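Local coordinates for Lmo1499 protein (PDB 4IIW), which probably acts as a membrane-bound lytic transglycosylase that cuts nascent peptidoglycan strands endolytically and so ends their elongation, at residues 39-53 with 59-73. Residues are numbered along the deposited sequence; the frame is centred on the assembly and turned at random.
Sequences ITVEIPAGSSISDIS and KKVINNASIFSFYVK. With SO4 (sulfate ion), chain N.
Ser53 and Ser69 meet hydroxyl to hydroxyl where helices 49-53 and 65-73 cross at 131°, their axes 8.8 Å apart. Ser53 OG lies 2.7 Å from Ser69 OG, a hydrogen bond in which Ser69 probably donates, though Ala65 O, a weaker acceptor, competes for its proton. With OG anti to its carbonyl carbon (chi1 -59°), Ser53 itself donates back, from above the carbonyl plane, to Ile49 O, which also accepts from Ser53 N. Ser53 OG also lies at the edge of the Phe68 ring, in its plane, 3.3 Å from Phe68 CD1. A water links Ser69 OG to Ser50 OG, which also bonds Glu57 of a second subunit. On one flank Ile49 and Val72 run past each other in opposite directions, Ile49 CD1 3.9 Å from Val72 CG1. Helices 49-58 and 65-75 lie between strands 39-43 and 83-87 in chain order, a beta-alpha-alpha-beta unit like that of LysM domains. A capping box of Ser48 and Asp51 starts the first helix, whose Ile49 N donates to a sulfate ion, probably from the crystallisation liquor. At the strand, Val41 CG1 touches Lys59 CB and Val61 CG2; Ile39, extended at chi2 (173°), brings CD1 to Lys59 O and, at 4.0 Å, Val61 CG2.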
loop_
_atom_site.group_PDB
_atom_site.type_symbol
_atom_site.label_atom_id
_atom_site.label_comp_id
_atom_site.label_asym_id
_atom_site.label_seq_id
_atom_site.Cartn_x
_atom_site.Cartn_y
_atom_site.Cartn_z
ATOM N N ILE B 39 13.494 -24.136 -1.469
ATOM C CA ILE B 39 12.281 -24.726 -0.922
ATOM C C ILE B 39 11.349 -25.060 -2.077
ATOM O O ILE B 39 11.027 -24.200 -2.899
ATOM C CB ILE B 39 11.528 -23.737 0.030
ATOM C CG1 ILE B 39 12.482 -23.169 1.100
ATOM C CG2 ILE B 39 10.345 -24.436 0.663
ATOM C CD1 ILE B 39 11.895 -22.070 1.968
ATOM N N THR B 40 10.911 -26.302 -2.150
ATOM C CA THR B 40 10.005 -26.676 -3.208
ATOM C C THR B 40 8.586 -26.487 -2.699
ATOM O O THR B 40 8.235 -27.008 -1.646
ATOM C CB THR B 40 10.221 -28.139 -3.660
ATOM O OG1 THR B 40 9.826 -29.024 -2.605
ATOM C CG2 THR B 40 11.699 -28.395 -4.041
ATOM N N VAL B 41 7.783 -25.719 -3.429
ATOM C CA VAL B 41 6.395 -25.495 -3.046
ATOM C C VAL B 41 5.497 -26.073 -4.128
ATOM O O VAL B 41 5.879 -26.124 -5.290
ATOM C CB VAL B 41 6.034 -23.969 -2.818
ATOM C CG1 VAL B 41 7.162 -23.241 -2.072
ATOM C CG2 VAL B 41 5.745 -23.258 -4.121
ATOM N N GLU B 42 4.292 -26.482 -3.737
ATOM C CA GLU B 42 3.336 -27.067 -4.659
ATOM C C GLU B 42 2.046 -26.268 -4.691
ATOM O O GLU B 42 1.393 -26.089 -3.662
ATOM C CB GLU B 42 3.037 -28.493 -4.244
ATOM C CG GLU B 42 4.284 -29.337 -4.119
ATOM C CD GLU B 42 3.978 -30.824 -3.967
ATOM O OE1 GLU B 42 3.039 -31.162 -3.208
ATOM O OE2 GLU B 42 4.689 -31.645 -4.599
ATOM N N ILE B 43 1.688 -25.792 -5.878
ATOM C CA ILE B 43 0.464 -25.027 -6.061
ATOM C C ILE B 43 -0.532 -25.919 -6.786
ATOM O O ILE B 43 -0.351 -26.207 -7.964
ATOM C CB ILE B 43 0.693 -23.753 -6.894
ATOM C CG1 ILE B 43 1.832 -22.918 -6.307
ATOM C CG2 ILE B 43 -0.567 -22.957 -6.957
ATOM C CD1 ILE B 43 1.695 -22.650 -4.837
ATOM N N PRO B 44 -1.578 -26.370 -6.079
ATOM C CA PRO B 44 -2.550 -27.230 -6.714
ATOM C C PRO B 44 -3.397 -26.510 -7.745
ATOM O O PRO B 44 -3.600 -25.320 -7.648
ATOM C CB PRO B 44 -3.437 -27.708 -5.546
ATOM C CG PRO B 44 -2.721 -27.339 -4.292
ATOM C CD PRO B 44 -1.834 -26.198 -4.634
ATOM N N ALA B 45 -3.893 -27.252 -8.724
ATOM C CA ALA B 45 -4.772 -26.690 -9.735
ATOM C C ALA B 45 -5.960 -26.011 -9.047
ATOM O O ALA B 45 -6.440 -26.478 -8.014
ATOM C CB ALA B 45 -5.269 -27.786 -10.676
ATOM N N GLY B 46 -6.425 -24.912 -9.631
ATOM C CA GLY B 46 -7.572 -24.186 -9.101
ATOM C C GLY B 46 -7.297 -23.443 -7.804
ATOM O O GLY B 46 -8.210 -23.186 -7.036
ATOM N N SER B 47 -6.039 -23.113 -7.540
ATOM C CA SER B 47 -5.708 -22.392 -6.335
ATOM C C SER B 47 -5.983 -20.919 -6.547
ATOM O O SER B 47 -5.622 -20.377 -7.576
ATOM C CB SER B 47 -4.247 -22.607 -5.970
ATOM O OG SER B 47 -4.038 -23.951 -5.603
ATOM N N SER B 48 -6.654 -20.286 -5.592
ATOM C CA SER B 48 -6.917 -18.846 -5.649
ATOM C C SER B 48 -5.654 -18.095 -5.255
ATOM O O SER B 48 -4.655 -18.689 -4.826
ATOM C CB SER B 48 -8.020 -18.462 -4.662
ATOM O OG SER B 48 -7.568 -18.678 -3.330
ATOM N N ILE B 49 -5.695 -16.784 -5.371
ATOM C CA ILE B 49 -4.549 -15.973 -4.982
ATOM C C ILE B 49 -4.294 -16.139 -3.472
ATOM O O ILE B 49 -3.163 -16.290 -3.033
ATOM C CB ILE B 49 -4.763 -14.502 -5.363
ATOM C CG1 ILE B 49 -4.903 -14.390 -6.885
ATOM C CG2 ILE B 49 -3.601 -13.657 -4.875
ATOM C CD1 ILE B 49 -5.308 -12.997 -7.358
ATOM N N SER B 50 -5.341 -16.161 -2.677
ATOM C CA SER B 50 -5.138 -16.361 -1.248
ATOM C C SER B 50 -4.516 -17.728 -1.031
ATOM O O SER B 50 -3.577 -17.872 -0.254
ATOM C CB SER B 50 -6.447 -16.203 -0.480
ATOM O OG SER B 50 -6.852 -14.835 -0.478
ATOM N N ASP B 51 -5.021 -18.734 -1.736
ATOM C CA ASP B 51 -4.446 -20.058 -1.620
ATOM C C ASP B 51 -2.938 -20.031 -1.819
ATOM O O ASP B 51 -2.203 -20.550 -0.990
ATOM C CB ASP B 51 -5.075 -21.016 -2.625
ATOM C CG ASP B 51 -6.475 -21.394 -2.254
ATOM O OD1 ASP B 51 -6.752 -21.399 -1.042
ATOM O OD2 ASP B 51 -7.285 -21.702 -3.162
ATOM N N ILE B 52 -2.498 -19.392 -2.903
ATOM C CA ILE B 52 -1.074 -19.313 -3.244
ATOM C C ILE B 52 -0.248 -18.557 -2.214
ATOM O O ILE B 52 0.826 -19.011 -1.797
ATOM C CB ILE B 52 -0.883 -18.645 -4.617
ATOM C CG1 ILE B 52 -1.468 -19.527 -5.729
ATOM C CG2 ILE B 52 0.586 -18.393 -4.906
ATOM C CD1 ILE B 52 -1.604 -18.830 -7.060
ATOM N N SER B 53 -0.740 -17.391 -1.822
ATOM C CA SER B 53 -0.068 -16.569 -0.827
ATOM C C SER B 53 0.197 -17.354 0.457
ATOM O O SER B 53 1.292 -17.327 1.008
ATOM C CB SER B 53 -0.941 -15.351 -0.484
ATOM O OG SER B 53 -1.205 -14.570 -1.638
ATOM N N LYS B 59 5.327 -22.225 3.687
ATOM C CA LYS B 59 6.641 -22.754 3.308
ATOM C C LYS B 59 7.820 -21.817 3.598
ATOM O O LYS B 59 8.965 -22.124 3.264
ATOM C CB LYS B 59 6.611 -23.189 1.847
ATOM C CG LYS B 59 5.816 -24.485 1.631
ATOM C CD LYS B 59 6.521 -25.655 2.347
ATOM C CE LYS B 59 5.912 -27.016 2.043
ATOM N NZ LYS B 59 6.670 -28.112 2.711
ATOM N N LYS B 60 7.510 -20.679 4.216
ATOM C CA LYS B 60 8.498 -19.694 4.649
ATOM C C LYS B 60 9.298 -19.083 3.515
ATOM O O LYS B 60 10.470 -18.804 3.675
ATOM C CB LYS B 60 9.431 -20.309 5.695
ATOM C CG LYS B 60 8.713 -20.817 6.910
ATOM C CD LYS B 60 9.631 -21.679 7.740
ATOM C CE LYS B 60 8.899 -22.315 8.910
ATOM N NZ LYS B 60 9.753 -23.349 9.595
ATOM N N VAL B 61 8.662 -18.889 2.372
ATOM C CA VAL B 61 9.313 -18.254 1.233
ATOM C C VAL B 61 9.030 -16.757 1.351
ATOM O O VAL B 61 9.836 -15.917 0.959
ATOM C CB VAL B 61 8.768 -18.798 -0.102
ATOM C CG1 VAL B 61 9.336 -18.017 -1.283
ATOM C CG2 VAL B 61 9.046 -20.284 -0.216
ATOM N N ILE B 62 7.842 -16.433 1.833
ATOM C CA ILE B 62 7.504 -15.073 2.108
ATOM C C ILE B 62 7.119 -15.013 3.581
ATOM O O ILE B 62 6.945 -16.042 4.257
ATOM C CB ILE B 62 6.381 -14.518 1.215
ATOM C CG1 ILE B 62 5.021 -15.111 1.589
ATOM C CG2 ILE B 62 6.724 -14.722 -0.273
ATOM C CD1 ILE B 62 3.920 -14.667 0.682
ATOM N N ASN B 63 6.994 -13.789 4.062
ATOM C CA ASN B 63 6.699 -13.506 5.450
ATOM C C ASN B 63 5.201 -13.349 5.725
ATOM O O ASN B 63 4.709 -13.847 6.715
ATOM C CB ASN B 63 7.443 -12.210 5.791
ATOM C CG ASN B 63 7.364 -11.833 7.241
ATOM O OD1 ASN B 63 8.350 -12.001 7.987
ATOM N ND2 ASN B 63 6.199 -11.287 7.666
ATOM N N ASN B 64 4.479 -12.732 4.795
ATOM C CA ASN B 64 3.096 -12.356 5.001
ATOM C C ASN B 64 2.231 -12.599 3.766
ATOM O O ASN B 64 2.437 -11.990 2.721
ATOM C CB ASN B 64 3.138 -10.866 5.355
ATOM C CG ASN B 64 1.810 -10.296 5.756
ATOM O OD1 ASN B 64 0.888 -10.221 4.951
ATOM N ND2 ASN B 64 1.733 -9.807 6.996
ATOM N N ALA B 65 1.272 -13.508 3.892
ATOM C CA ALA B 65 0.377 -13.862 2.799
ATOM C C ALA B 65 -0.451 -12.647 2.269
ATOM O O ALA B 65 -0.590 -12.470 1.049
ATOM C CB ALA B 65 -0.527 -15.008 3.230
ATOM N N SER B 66 -0.969 -11.816 3.162
ATOM C CA SER B 66 -1.737 -10.611 2.758
ATOM C C SER B 66 -0.978 -9.671 1.829
ATOM O O SER B 66 -1.503 -9.206 0.792
ATOM C CB SER B 66 -2.097 -9.771 3.973
ATOM O OG SER B 66 -2.878 -10.521 4.863
ATOM N N ILE B 67 0.236 -9.346 2.244
ATOM C CA ILE B 67 1.071 -8.425 1.511
ATOM C C ILE B 67 1.391 -9.001 0.113
ATOM O O ILE B 67 1.423 -8.276 -0.890
ATOM C CB ILE B 67 2.287 -8.072 2.340
ATOM C CG1 ILE B 67 1.821 -7.182 3.509
ATOM C CG2 ILE B 67 3.321 -7.382 1.485
ATOM C CD1 ILE B 67 2.818 -7.000 4.686
ATOM N N PHE B 68 1.559 -10.307 0.032
ATOM C CA PHE B 68 1.784 -10.930 -1.255
ATOM C C PHE B 68 0.511 -10.861 -2.126
ATOM O O PHE B 68 0.592 -10.628 -3.318
ATOM C CB PHE B 68 2.234 -12.363 -1.059
ATOM C CG PHE B 68 2.641 -13.043 -2.317
ATOM C CD1 PHE B 68 1.728 -13.783 -3.049
ATOM C CD2 PHE B 68 3.940 -12.959 -2.767
ATOM C CE1 PHE B 68 2.099 -14.406 -4.230
ATOM C CE2 PHE B 68 4.316 -13.587 -3.943
ATOM C CZ PHE B 68 3.388 -14.319 -4.671
ATOM N N SER B 69 -0.659 -11.082 -1.539
ATOM C CA SER B 69 -1.897 -10.993 -2.293
ATOM C C SER B 69 -2.071 -9.593 -2.847
ATOM O O SER B 69 -2.545 -9.415 -3.979
ATOM C CB SER B 69 -3.106 -11.333 -1.432
ATOM O OG SER B 69 -3.098 -12.708 -1.122
ATOM N N PHE B 70 -1.688 -8.602 -2.049
ATOM C CA PHE B 70 -1.799 -7.222 -2.473
ATOM C C PHE B 70 -0.862 -6.960 -3.645
ATOM O O PHE B 70 -1.217 -6.267 -4.573
ATOM C CB PHE B 70 -1.474 -6.269 -1.308
ATOM C CG PHE B 70 -1.561 -4.818 -1.681
ATOM C CD1 PHE B 70 -2.777 -4.156 -1.677
ATOM C CD2 PHE B 70 -0.427 -4.114 -2.048
ATOM C CE1 PHE B 70 -2.850 -2.836 -2.037
ATOM C CE2 PHE B 70 -0.503 -2.787 -2.403
ATOM C CZ PHE B 70 -1.707 -2.152 -2.397
ATOM N N TYR B 71 0.337 -7.526 -3.608
ATOM C CA TYR B 71 1.286 -7.308 -4.700
ATOM C C TYR B 71 0.700 -7.802 -6.014
ATOM O O TYR B 71 0.726 -7.096 -7.052
ATOM C CB TYR B 71 2.601 -8.029 -4.421
ATOM C CG TYR B 71 3.623 -7.833 -5.495
ATOM C CD1 TYR B 71 3.547 -8.533 -6.685
ATOM C CD2 TYR B 71 4.687 -6.964 -5.314
ATOM C CE1 TYR B 71 4.485 -8.357 -7.676
ATOM C CE2 TYR B 71 5.635 -6.779 -6.294
ATOM C CZ TYR B 71 5.535 -7.474 -7.479
ATOM O OH TYR B 71 6.479 -7.289 -8.480
ATOM N N VAL B 72 0.174 -9.024 -5.952
ATOM C CA VAL B 72 -0.386 -9.701 -7.131
ATOM C C VAL B 72 -1.532 -8.905 -7.738
ATOM O O VAL B 72 -1.614 -8.731 -8.945
ATOM C CB VAL B 72 -0.894 -11.104 -6.752
ATOM C CG1 VAL B 72 -1.633 -11.737 -7.896
ATOM C CG2 VAL B 72 0.253 -11.985 -6.288
ATOM N N LYS B 73 -2.405 -8.400 -6.888
ATOM C CA LYS B 73 -3.567 -7.654 -7.346
ATOM C C LYS B 73 -3.178 -6.266 -7.867
ATOM O O LYS B 73 -3.678 -5.846 -8.921
ATOM C CB LYS B 73 -4.616 -7.578 -6.223
ATOM C CG LYS B 73 -5.200 -8.947 -5.836
ATOM C CD LYS B 73 -6.055 -8.889 -4.578
ATOM C CE LYS B 73 -6.583 -10.286 -4.169
ATOM N NZ LYS B 73 -7.615 -10.236 -3.067
HETATM S S SO4 N . -8.996 -15.493 -6.916
HETATM O O1 SO4 N . -8.894 -14.731 -8.157
HETATM O O2 SO4 N . -9.306 -14.582 -5.807
HETATM O O3 SO4 N . -10.034 -16.520 -7.037
HETATM O O4 SO4 N . -7.697 -16.106 -6.680
HETATM O O HOH W 1 -5.074 -13.079 0.941
#